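Local coordinates for glycosyl hydrolases family 2, sugar binding domain protein (Bacteroides uniformis str. 3978 T3 ii, PDB 6D1P) that probably hydrolyses O-glycosidic bonds as a family 2 glycoside hydrolase, a beta-glucuronidase of a human gut bacterium, at residues Thr506-Ala511 with Pro568-Ser573. Sequence-based numbering, arbitrary orientation.
Sequences TRFLHA and PRLTGS
Two neighbouring parallel strands of the TIM barrel, 510-511 and 572-574, come together here, H510 pairing with S573 where their CA atoms lie 4.5 Å apart. The amide N of H510 donates to the carbonyl O of G572 at 3.2 Å, a nearly straight bond (162° at the hydrogen), and H510 in turn bonds through its backbone to L574. S573 CA also makes a CA-H...O contact with H510 O (3.0 Å). The CB atoms of H510 and S573 meet on the same face of the sheet, while their polar ends turn elsewhere, H510 ND1 to E498 and S573 OG to Q564. Just before the strands, T571 takes over from the backbone: its OG1 donates to F508 O at 2.6 Å, in the carbonyl plane and on a lone pair. With OG1 set between its own N and carbonyl carbon (chi1 57°), the hydroxyl faces that oxygen. A water accepts from T571 N and donates to R569 O and, weakly, to F508 O. A valine in place of T571 would probably cost F508 O this short hydrogen bond. L509 CD1 lies beside G572 O (3.3 Å) and T571 OG1, in van der Waals contact. L570 CD1 reaches the edge of the F508 ring at 3.8 Å; F508 also touches helix 494-503. Strand 572-574 also pairs in parallel with 321-329, the first-to-last closure characteristic of a (beta/alpha)8 barrel.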
loop_
_atom_site.group_PDB
_atom_site.type_symbol
_atom_site.label_atom_id
_atom_site.label_comp_id
_atom_site.label_asym_id
_atom_site.label_seq_id
_atom_site.Cartn_x
_atom_site.Cartn_y
_atom_site.Cartn_z
ATOM N N THR A 506 20.267 -36.186 24.376
ATOM C CA THR A 506 21.612 -36.203 24.936
ATOM C C THR A 506 21.876 -34.954 25.767
ATOM O O THR A 506 22.227 -35.036 26.953
ATOM C CB THR A 506 22.637 -36.322 23.810
ATOM O OG1 THR A 506 22.190 -37.304 22.878
ATOM C CG2 THR A 506 23.998 -36.723 24.363
ATOM N N ARG A 507 21.716 -33.783 25.150
ATOM C CA ARG A 507 21.964 -32.501 25.801
ATOM C C ARG A 507 20.735 -31.636 25.606
ATOM O O ARG A 507 20.364 -31.326 24.463
ATOM C CB ARG A 507 23.207 -31.818 25.231
ATOM C CG ARG A 507 24.476 -32.503 25.620
ATOM C CD ARG A 507 25.638 -31.979 24.826
ATOM N NE ARG A 507 26.903 -32.471 25.365
ATOM C CZ ARG A 507 27.447 -33.652 25.063
ATOM N NH1 ARG A 507 26.838 -34.481 24.220
ATOM N NH2 ARG A 507 28.609 -34.006 25.610
ATOM N N PHE A 508 20.107 -31.256 26.717
ATOM C CA PHE A 508 18.795 -30.634 26.726
ATOM C C PHE A 508 18.907 -29.168 27.115
ATOM O O PHE A 508 19.712 -28.800 27.978
ATOM C CB PHE A 508 17.873 -31.365 27.696
ATOM C CG PHE A 508 16.537 -30.696 27.921
ATOM C CD1 PHE A 508 16.391 -29.712 28.885
ATOM C CD2 PHE A 508 15.418 -31.096 27.205
ATOM C CE1 PHE A 508 15.162 -29.119 29.118
ATOM C CE2 PHE A 508 14.186 -30.516 27.434
ATOM C CZ PHE A 508 14.058 -29.516 28.394
ATOM N N LEU A 509 18.072 -28.339 26.494
ATOM C CA LEU A 509 17.990 -26.929 26.830
ATOM C C LEU A 509 16.572 -26.497 26.518
ATOM O O LEU A 509 16.093 -26.745 25.408
ATOM C CB LEU A 509 19.013 -26.128 26.021
ATOM C CG LEU A 509 19.114 -24.624 26.249
ATOM C CD1 LEU A 509 19.218 -24.307 27.742
ATOM C CD2 LEU A 509 20.320 -24.079 25.494
ATOM N N HIS A 510 15.878 -25.906 27.484
ATOM C CA HIS A 510 14.476 -25.574 27.260
ATOM C C HIS A 510 14.378 -24.179 26.638
ATOM O O HIS A 510 14.445 -23.166 27.333
ATOM C CB HIS A 510 13.664 -25.682 28.541
ATOM C CG HIS A 510 12.205 -25.434 28.335
ATOM N ND1 HIS A 510 11.250 -25.787 29.261
ATOM C CD2 HIS A 510 11.536 -24.855 27.306
ATOM C CE1 HIS A 510 10.056 -25.439 28.815
ATOM N NE2 HIS A 510 10.202 -24.864 27.634
ATOM N N ALA A 511 14.203 -24.127 25.324
ATOM C CA ALA A 511 13.988 -22.870 24.611
ATOM C C ALA A 511 12.495 -22.686 24.376
ATOM O O ALA A 511 11.862 -23.532 23.729
ATOM C CB ALA A 511 14.742 -22.846 23.281
ATOM N N PRO A 568 18.636 -29.892 39.552
ATOM C CA PRO A 568 20.089 -29.839 39.360
ATOM C C PRO A 568 20.557 -30.293 37.985
ATOM O O PRO A 568 21.658 -29.906 37.580
ATOM C CB PRO A 568 20.622 -30.773 40.463
ATOM C CG PRO A 568 19.494 -31.697 40.761
ATOM C CD PRO A 568 18.236 -30.885 40.559
ATOM N N ARG A 569 19.798 -31.111 37.255
ATOM C CA ARG A 569 20.277 -31.486 35.921
ATOM C C ARG A 569 20.018 -30.438 34.847
ATOM O O ARG A 569 20.584 -30.568 33.754
ATOM C CB ARG A 569 19.631 -32.775 35.432
ATOM C CG ARG A 569 19.940 -33.996 36.243
ATOM C CD ARG A 569 18.650 -34.756 36.379
ATOM N NE ARG A 569 18.407 -35.689 35.287
ATOM C CZ ARG A 569 17.201 -35.975 34.813
ATOM N NH1 ARG A 569 16.128 -35.363 35.303
ATOM N NH2 ARG A 569 17.069 -36.858 33.840
ATOM N N LEU A 570 19.180 -29.430 35.114
ATOM C CA LEU A 570 18.704 -28.510 34.076
ATOM C C LEU A 570 19.815 -27.556 33.655
ATOM O O LEU A 570 20.300 -26.769 34.463
ATOM C CB LEU A 570 17.487 -27.724 34.576
ATOM C CG LEU A 570 16.788 -26.723 33.627
ATOM C CD1 LEU A 570 16.287 -27.428 32.373
ATOM C CD2 LEU A 570 15.635 -26.022 34.335
ATOM N N THR A 571 20.229 -27.619 32.395
ATOM C CA THR A 571 21.103 -26.568 31.892
ATOM C C THR A 571 20.465 -25.192 32.096
ATOM O O THR A 571 21.102 -24.270 32.623
ATOM C CB THR A 571 21.429 -26.810 30.417
ATOM O OG1 THR A 571 20.218 -26.878 29.656
ATOM C CG2 THR A 571 22.187 -28.112 30.262
ATOM N N GLY A 572 19.197 -25.049 31.725
ATOM C CA GLY A 572 18.512 -23.781 31.880
ATOM C C GLY A 572 17.374 -23.643 30.884
ATOM O O GLY A 572 16.989 -24.599 30.206
ATOM N N SER A 573 16.843 -22.424 30.809
ATOM C CA SER A 573 15.772 -22.169 29.860
ATOM C C SER A 573 15.828 -20.727 29.375
ATOM O O SER A 573 16.540 -19.884 29.931
ATOM C CB SER A 573 14.412 -22.449 30.473
ATOM O OG SER A 573 14.140 -21.463 31.445
HETATM O O HOH W 1 19.396 -29.898 31.176
#